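Local coordinates for protein Cif (Cell cycle inhibiting factor) (Escherichia coli, PDB 3EFY) that deamidates the host protein NEDD8, so shutting down cullin-RING ubiquitin ligases and halting the host cell cycle, at residues Q35-L39 with E40-E44; S121-Q125 with N126-L130; I175-I178 with K179-S183. One frame throughout, in Å; residues are numbered along the deposited sequence.

Contact 1 (Q35-L39 with E40-E44); sequences QTLSL and EQLQE
S38 and Q41 exchange hydrogen bonds in both directions, backbone to side chain each way, in a capping box built with glutamine. Going one way, the backbone N of Q41 donates to S38 OG at 3.1 Å, nearly straight. Coming back, S38 N donates to Q41 OE1 at 3.2 Å, from a position tilted 22° off the amide's carbonyl plane. S38 is the N-cap of helix 39-47. Its OG stands between the backbone N and the carbonyl carbon (chi1 63°), which leaves the hydroxyl facing the first turn and also brings it within 3.4 Å of Q41 CB.

The glutamine chain, extended beyond CG, runs back over the loop and crosses the L37 side chain at about a right angle. Its OE1 lies 3.3 Å from L37 CA, while its other branch turns to a water: NE2 donates to that water, and the water donates to T36 O. Both halves of the Q41 amide are thus engaged, which fixes its rotation. Regular helical bonding begins with L42 N to S38 O at 2.9 Å and continues with Q43 N to L39 O.

L37 sends CD2 to the backbone of L42, 3.9 Å from its CA. The Q43 side chain slants across that of L39, its NE2 sitting 3.7 Å from L39 CG. L39 and L42 also pack on F120 of helix 113-124 and on F161 of strand 159-166, and L37 shares backbone hydrogen bonds with F161. Polar groups therefore secure the solvent side of this helix start and leucines its inner side. Because it uses a neutral amide in place of a carboxylate, the box itself brings no charge to a helix end whose dipole would probably favour a negative one.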
loop_
_atom_site.group_PDB
_atom_site.type_symbol
_atom_site.label_atom_id
_atom_site.label_comp_id
_atom_site.label_asym_id
_atom_site.label_seq_id
_atom_site.Cartn_x
_atom_site.Cartn_y
_atom_site.Cartn_z
ATOM N N GLN A 35 10.944 -14.225 -4.954
ATOM C CA GLN A 35 11.271 -15.614 -5.074
ATOM C C GLN A 35 10.019 -16.472 -4.990
ATOM O O GLN A 35 9.077 -16.157 -4.264
ATOM C CB GLN A 35 12.242 -16.057 -4.005
ATOM C CG GLN A 35 13.595 -15.315 -4.040
ATOM C CD GLN A 35 14.290 -15.487 -5.360
ATOM O OE1 GLN A 35 14.480 -14.507 -6.108
ATOM N NE2 GLN A 35 14.605 -16.726 -5.707
ATOM N N THR A 36 10.022 -17.543 -5.745
ATOM C CA THR A 36 8.884 -18.500 -5.756
ATOM C C THR A 36 9.252 -19.907 -5.332
ATOM O O THR A 36 10.376 -20.353 -5.498
ATOM C CB THR A 36 8.166 -18.502 -7.110
ATOM O OG1 THR A 36 9.037 -18.988 -8.126
ATOM C CG2 THR A 36 7.645 -17.095 -7.490
ATOM N N LEU A 37 8.301 -20.604 -4.737
ATOM C CA LEU A 37 8.449 -21.974 -4.315
ATOM C C LEU A 37 7.498 -22.878 -5.120
ATOM O O LEU A 37 6.345 -22.498 -5.425
ATOM C CB LEU A 37 8.045 -22.153 -2.833
ATOM C CG LEU A 37 8.906 -21.484 -1.749
ATOM C CD1 LEU A 37 8.786 -20.016 -1.721
ATOM C CD2 LEU A 37 8.485 -22.091 -0.402
ATOM N N SER A 38 7.978 -24.065 -5.401
ATOM C CA SER A 38 7.153 -25.162 -5.891
ATOM C C SER A 38 6.384 -25.756 -4.738
ATOM O O SER A 38 6.684 -25.528 -3.580
ATOM C CB SER A 38 8.000 -26.259 -6.546
ATOM O OG SER A 38 8.872 -26.821 -5.575
ATOM N N LEU A 39 5.407 -26.582 -5.047
ATOM C CA LEU A 39 4.712 -27.300 -3.984
ATOM C C LEU A 39 5.647 -28.179 -3.164
ATOM O O LEU A 39 5.564 -28.192 -1.945
ATOM C CB LEU A 39 3.619 -28.191 -4.579
ATOM C CG LEU A 39 2.761 -28.917 -3.562
ATOM C CD1 LEU A 39 2.111 -28.040 -2.442
ATOM C CD2 LEU A 39 1.683 -29.708 -4.350
ATOM N N GLU A 40 6.560 -28.877 -3.811
ATOM C CA GLU A 40 7.481 -29.737 -3.066
ATOM C C GLU A 40 8.317 -28.915 -2.109
ATOM O O GLU A 40 8.507 -29.298 -0.951
ATOM C CB GLU A 40 8.351 -30.532 -4.029
ATOM C CG GLU A 40 9.624 -31.147 -3.504
ATOM C CD GLU A 40 10.535 -31.541 -4.684
ATOM O OE1 GLU A 40 11.514 -30.806 -4.991
ATOM O OE2 GLU A 40 10.210 -32.547 -5.337
ATOM N N GLN A 41 8.808 -27.778 -2.579
ATOM C CA GLN A 41 9.536 -26.866 -1.739
ATOM C C GLN A 41 8.715 -26.355 -0.540
ATOM O O GLN A 41 9.172 -26.282 0.602
ATOM C CB GLN A 41 9.974 -25.694 -2.609
ATOM C CG GLN A 41 11.188 -25.070 -2.257
ATOM C CD GLN A 41 11.674 -24.095 -3.364
ATOM O OE1 GLN A 41 11.065 -23.947 -4.450
ATOM N NE2 GLN A 41 12.782 -23.446 -3.077
ATOM N N LEU A 42 7.474 -25.944 -0.799
ATOM C CA LEU A 42 6.608 -25.473 0.234
ATOM C C LEU A 42 6.364 -26.596 1.282
ATOM O O LEU A 42 6.420 -26.347 2.475
ATOM C CB LEU A 42 5.235 -25.045 -0.360
ATOM C CG LEU A 42 4.216 -24.683 0.735
ATOM C CD1 LEU A 42 4.640 -23.426 1.517
ATOM C CD2 LEU A 42 2.822 -24.502 0.155
ATOM N N GLN A 43 6.139 -27.822 0.829
ATOM C CA GLN A 43 5.867 -28.953 1.741
ATOM C C GLN A 43 7.083 -29.172 2.707
ATOM O O GLN A 43 6.896 -29.369 3.926
ATOM C CB GLN A 43 5.507 -30.234 0.974
ATOM C CG GLN A 43 4.154 -30.161 0.252
ATOM C CD GLN A 43 3.912 -31.305 -0.718
ATOM O OE1 GLN A 43 4.862 -31.921 -1.242
ATOM N NE2 GLN A 43 2.631 -31.584 -1.002
ATOM N N GLU A 44 8.280 -29.035 2.161
ATOM C CA GLU A 44 9.500 -29.085 3.010
ATOM C C GLU A 44 9.544 -27.952 3.980
ATOM O O GLU A 44 9.831 -28.182 5.165
ATOM C CB GLU A 44 10.785 -29.181 2.182
ATOM C CG GLU A 44 10.877 -30.453 1.375
ATOM C CD GLU A 44 11.127 -31.654 2.248
ATOM O OE1 GLU A 44 11.966 -31.557 3.187
ATOM O OE2 GLU A 44 10.467 -32.684 2.011
HETATM O O HOH W 1 12.813 -20.748 -4.242
#

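Contact 2 (S121-Q125 with N126-L130); sequences SCMSQ and NKTDL
Two backbone bonds between C122-M123 and N126-K127 close helix 113-124 in a Schellman motif, with N126 as the C-prime residue in the left-handed helical conformation (phi 57°). The longer loop of the pair joins K127 N to C122 O at 2.9 Å, and the shorter one joins N126 N to M123 O at 3.0 Å. In both, the N-H comes in from over the flat face of the carbonyl, markedly so at M123 O, as the chain swings back across the helix end. C122 O is doubly used: Q125 N lies 3.1 Å from C122 O, on the face opposite to K127 N.

Side chains add little polar chemistry across the turn. The K127 chain passes over that of Q125 at a slant. With CG anti to its own carbonyl carbon (chi1 -50°), the lysine starts out past Q125 O, 3.5 Å from CG. It stays extended to CE, 3.7 Å from Q125 CB, and the chi4 bend (-73°) then turns NZ alone. This is contact between methylene groups on an exposed face. The buried M123 brings CE within a loose 4.3 Å of T128 CG2.

M123 also packs on A63, in the loop between strands 54-61 and 66-72, and its side chain is about 9 Å from that of the active-site residue H66. S124 O is hydrogen-bonded to Y153 OH, and the N126 side chain packs on Y153. Beyond the reversal, D129 is the N-cap of helix 130-137, its OD1 accepting from Q132 N, so the turn joins helix 113-124 to a helix that begins after a short loop.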
loop_
_atom_site.group_PDB
_atom_site.type_symbol
_atom_site.label_atom_id
_atom_site.label_comp_id
_atom_site.label_asym_id
_atom_site.label_seq_id
_atom_site.Cartn_x
_atom_site.Cartn_y
_atom_site.Cartn_z
ATOM N N SER A 121 -2.323 -30.832 -2.234
ATOM C CA SER A 121 -1.856 -32.160 -2.602
ATOM C C SER A 121 -2.838 -32.862 -3.554
ATOM O O SER A 121 -2.440 -33.375 -4.585
ATOM C CB SER A 121 -1.612 -33.009 -1.357
ATOM O OG SER A 121 -1.051 -34.240 -1.782
ATOM N N CYS A 122 -4.113 -32.839 -3.215
ATOM C CA CYS A 122 -5.149 -33.435 -4.080
ATOM C C CYS A 122 -5.213 -32.775 -5.457
ATOM O O CYS A 122 -5.184 -33.459 -6.471
ATOM C CB CYS A 122 -6.518 -33.346 -3.417
ATOM S SG CYS A 122 -6.692 -34.371 -1.962
ATOM N N MET A 123 -5.274 -31.443 -5.512
ATOM C CA MET A 123 -5.360 -30.742 -6.784
ATOM C C MET A 123 -4.121 -30.968 -7.647
ATOM O O MET A 123 -4.213 -31.099 -8.870
ATOM C CB MET A 123 -5.623 -29.247 -6.544
ATOM C CG MET A 123 -5.780 -28.380 -7.740
ATOM S SD MET A 123 -7.326 -28.789 -8.636
ATOM C CE MET A 123 -8.308 -29.277 -7.263
ATOM N N SER A 124 -2.951 -31.062 -7.026
ATOM C CA SER A 124 -1.716 -31.269 -7.786
ATOM C C SER A 124 -1.681 -32.643 -8.462
ATOM O O SER A 124 -0.976 -32.815 -9.428
ATOM C CB SER A 124 -0.469 -31.092 -6.909
ATOM O OG SER A 124 -0.448 -32.015 -5.866
ATOM N N GLN A 125 -2.472 -33.577 -7.960
ATOM C CA GLN A 125 -2.583 -34.929 -8.499
ATOM C C GLN A 125 -3.870 -35.112 -9.321
ATOM O O GLN A 125 -4.257 -36.253 -9.620
ATOM C CB GLN A 125 -2.598 -35.916 -7.356
ATOM C CG GLN A 125 -1.297 -36.001 -6.584
ATOM C CD GLN A 125 -1.428 -36.850 -5.364
ATOM O OE1 GLN A 125 -1.585 -36.345 -4.252
ATOM N NE2 GLN A 125 -1.389 -38.161 -5.553
ATOM N N ASN A 126 -4.520 -34.004 -9.652
ATOM C CA ASN A 126 -5.785 -33.982 -10.397
ATOM C C ASN A 126 -6.906 -34.773 -9.731
ATOM O O ASN A 126 -7.734 -35.373 -10.422
ATOM C CB ASN A 126 -5.572 -34.464 -11.847
ATOM C CG ASN A 126 -6.695 -34.018 -12.811
ATOM O OD1 ASN A 126 -7.321 -32.947 -12.649
ATOM N ND2 ASN A 126 -6.945 -34.846 -13.834
ATOM N N LYS A 127 -6.959 -34.772 -8.403
ATOM C CA LYS A 127 -8.033 -35.447 -7.705
ATOM C C LYS A 127 -8.974 -34.375 -7.182
ATOM O O LYS A 127 -8.898 -33.987 -6.019
ATOM C CB LYS A 127 -7.498 -36.343 -6.590
ATOM C CG LYS A 127 -6.382 -37.275 -7.042
ATOM C CD LYS A 127 -6.043 -38.349 -6.005
ATOM C CE LYS A 127 -4.591 -38.832 -6.101
ATOM N NZ LYS A 127 -4.286 -39.718 -7.290
ATOM N N THR A 128 -9.838 -33.862 -8.061
ATOM C CA THR A 128 -10.756 -32.797 -7.673
ATOM C C THR A 128 -11.722 -33.349 -6.641
ATOM O O THR A 128 -12.164 -34.487 -6.731
ATOM C CB THR A 128 -11.542 -32.216 -8.868
ATOM O OG1 THR A 128 -12.360 -33.243 -9.428
ATOM C CG2 THR A 128 -10.599 -31.670 -9.939
ATOM N N ASP A 129 -11.990 -32.557 -5.624
ATOM C CA ASP A 129 -12.976 -32.887 -4.642
ATOM C C ASP A 129 -13.819 -31.621 -4.501
ATOM O O ASP A 129 -13.391 -30.676 -3.866
ATOM C CB ASP A 129 -12.253 -33.276 -3.357
ATOM C CG ASP A 129 -13.180 -33.600 -2.218
ATOM O OD1 ASP A 129 -14.375 -33.241 -2.275
ATOM O OD2 ASP A 129 -12.679 -34.200 -1.228
ATOM N N LEU A 130 -14.993 -31.590 -5.116
ATOM C CA LEU A 130 -15.781 -30.363 -5.118
ATOM C C LEU A 130 -16.258 -29.944 -3.735
ATOM O O LEU A 130 -16.375 -28.739 -3.450
ATOM C CB LEU A 130 -16.977 -30.456 -6.074
ATOM C CG LEU A 130 -16.734 -30.338 -7.574
ATOM C CD1 LEU A 130 -18.081 -30.506 -8.289
ATOM C CD2 LEU A 130 -16.063 -28.999 -7.970
#

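Contact 3 (I175-I178 with K179-S183); sequences IEII and KSLCS
E176 OE2 takes a hydrogen bond from K179 NZ at 2.9 Å, and the pair forms a salt bridge between residues three apart on the same helix. The ammonium group comes in on the syn side of that oxygen, 26° out of the carboxylate plane. A water accepts a bond from NZ and also lies beside OE2, though its modelled separation from the carboxylate is too short to trust.

Both chains bend to meet. E176 turns at chi2 (-55°), bringing its carboxylate round along the helix surface, and K179 turns at chi3 and crosses it obliquely. The lysine's hydrocarbon part is used as well: its CG passes 3.3 Å from I175 O, and its CE lies 4.0 Å from I175 CG2, so that the stem leans on an apolar side chain while the charged end reaches the glutamate.

Residues 175-183 are an ordinary stretch of alpha helix 168-184, the last helix of this construct, which is the C-terminal part of Cif; it follows strand 159-166 at one border of the antiparallel sheet. Four i to i+4 backbone bonds join 175-178 to 179-183, from K179 N to I175 O on to C182 N to I178 O, the latter 2.9 Å long. On another face the I177 and L181 side chains run parallel, with I177 CG2 4.0 Å from L181 CD1. Towards the end of the segment, S183 OG turns back to donate to S180 O at 2.7 Å, giving that carbonyl a side-chain partner.

This helix belongs to the contact between the two copies of the protein: I178 packs on I178 of the second subunit, I177 on V12 of that subunit and S180 on its F99.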
loop_
_atom_site.group_PDB
_atom_site.type_symbol
_atom_site.label_atom_id
_atom_site.label_comp_id
_atom_site.label_asym_id
_atom_site.label_seq_id
_atom_site.Cartn_x
_atom_site.Cartn_y
_atom_site.Cartn_z
ATOM N N ILE A 175 -2.465 -1.359 8.163
ATOM C CA ILE A 175 -3.929 -1.249 8.131
ATOM C C ILE A 175 -4.328 0.136 8.590
ATOM O O ILE A 175 -5.202 0.733 8.004
ATOM C CB ILE A 175 -4.608 -2.303 8.973
ATOM C CG1 ILE A 175 -4.442 -3.684 8.325
ATOM C CG2 ILE A 175 -6.130 -1.980 9.123
ATOM C CD1 ILE A 175 -4.785 -4.842 9.243
ATOM N N GLU A 176 -3.667 0.657 9.623
ATOM C CA GLU A 176 -3.926 2.044 10.017
ATOM C C GLU A 176 -3.670 3.023 8.869
ATOM O O GLU A 176 -4.422 3.962 8.639
ATOM C CB GLU A 176 -3.148 2.415 11.282
ATOM C CG GLU A 176 -3.656 1.700 12.513
ATOM C CD GLU A 176 -5.162 1.914 12.736
ATOM O OE1 GLU A 176 -5.608 3.094 12.768
ATOM O OE2 GLU A 176 -5.908 0.910 12.858
ATOM N N ILE A 177 -2.588 2.803 8.119
ATOM C CA ILE A 177 -2.299 3.641 6.985
ATOM C C ILE A 177 -3.358 3.559 5.897
ATOM O O ILE A 177 -3.817 4.600 5.398
ATOM C CB ILE A 177 -0.863 3.318 6.424
ATOM C CG1 ILE A 177 0.226 3.670 7.438
ATOM C CG2 ILE A 177 -0.664 4.029 5.104
ATOM C CD1 ILE A 177 1.507 2.834 7.233
ATOM N N ILE A 178 -3.790 2.356 5.526
ATOM C CA ILE A 178 -4.784 2.228 4.469
ATOM C C ILE A 178 -6.129 2.896 4.860
ATOM O O ILE A 178 -6.756 3.534 4.009
ATOM C CB ILE A 178 -4.895 0.769 3.960
ATOM C CG1 ILE A 178 -5.478 0.712 2.545
ATOM C CG2 ILE A 178 -5.671 -0.082 4.876
ATOM C CD1 ILE A 178 -5.370 -0.700 1.903
ATOM N N LYS A 179 -6.499 2.810 6.129
ATOM C CA LYS A 179 -7.768 3.398 6.576
ATOM C C LYS A 179 -7.649 4.908 6.496
ATOM O O LYS A 179 -8.567 5.577 6.032
ATOM C CB LYS A 179 -8.109 2.982 8.006
ATOM C CG LYS A 179 -8.436 1.528 8.145
ATOM C CD LYS A 179 -9.047 1.208 9.510
ATOM C CE LYS A 179 -8.033 1.208 10.593
ATOM N NZ LYS A 179 -8.678 0.967 11.949
ATOM N N SER A 180 -6.480 5.412 6.891
ATOM C CA SER A 180 -6.213 6.872 6.817
ATOM C C SER A 180 -6.262 7.363 5.355
ATOM O O SER A 180 -6.921 8.366 5.011
ATOM C CB SER A 180 -4.900 7.207 7.513
ATOM O OG SER A 180 -4.702 8.595 7.534
ATOM N N LEU A 181 -5.569 6.658 4.472
ATOM C CA LEU A 181 -5.530 7.037 3.091
ATOM C C LEU A 181 -6.918 7.042 2.469
ATOM O O LEU A 181 -7.276 7.981 1.755
ATOM C CB LEU A 181 -4.609 6.096 2.301
ATOM C CG LEU A 181 -3.130 6.220 2.516
ATOM C CD1 LEU A 181 -2.448 5.088 1.698
ATOM C CD2 LEU A 181 -2.675 7.555 2.047
ATOM N N CYS A 182 -7.707 6.003 2.742
ATOM C CA CYS A 182 -9.080 5.964 2.244
ATOM C C CYS A 182 -9.897 7.177 2.714
ATOM O O CYS A 182 -10.658 7.747 1.928
ATOM C CB CYS A 182 -9.763 4.649 2.641
ATOM S SG CYS A 182 -9.193 3.236 1.663
ATOM N N SER A 183 -9.700 7.588 3.956
ATOM C CA SER A 183 -10.440 8.725 4.525
ATOM C C SER A 183 -10.153 10.048 3.804
ATOM O O SER A 183 -11.020 10.927 3.765
ATOM C CB SER A 183 -10.222 8.832 6.028
ATOM O OG SER A 183 -8.997 9.458 6.369
HETATM O O HOH W 2 -6.866 -1.234 12.235
#

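How the contacts relate
Contacts 1 and 2 are surface contacts that treat opposite ends of helices, the first starting helix 39-47 and the second finishing helix 113-124. They meet directly, L39 CD2 packing 3.5 Å from S124 OG, so the beginning of one helix rests on the end of the other. Contact 3 lies on the opposite side of the chain's centre from both, within helix 168-184 and partly buried, with the second subunit against it. Their chemistry follows these places: side chains cap backbone N-H groups in contact 1, backbone alone reverses the chain in contact 2, and in contact 3, where the helix satisfies its own backbone, a charge pair and aliphatic side chains remain to make the contact.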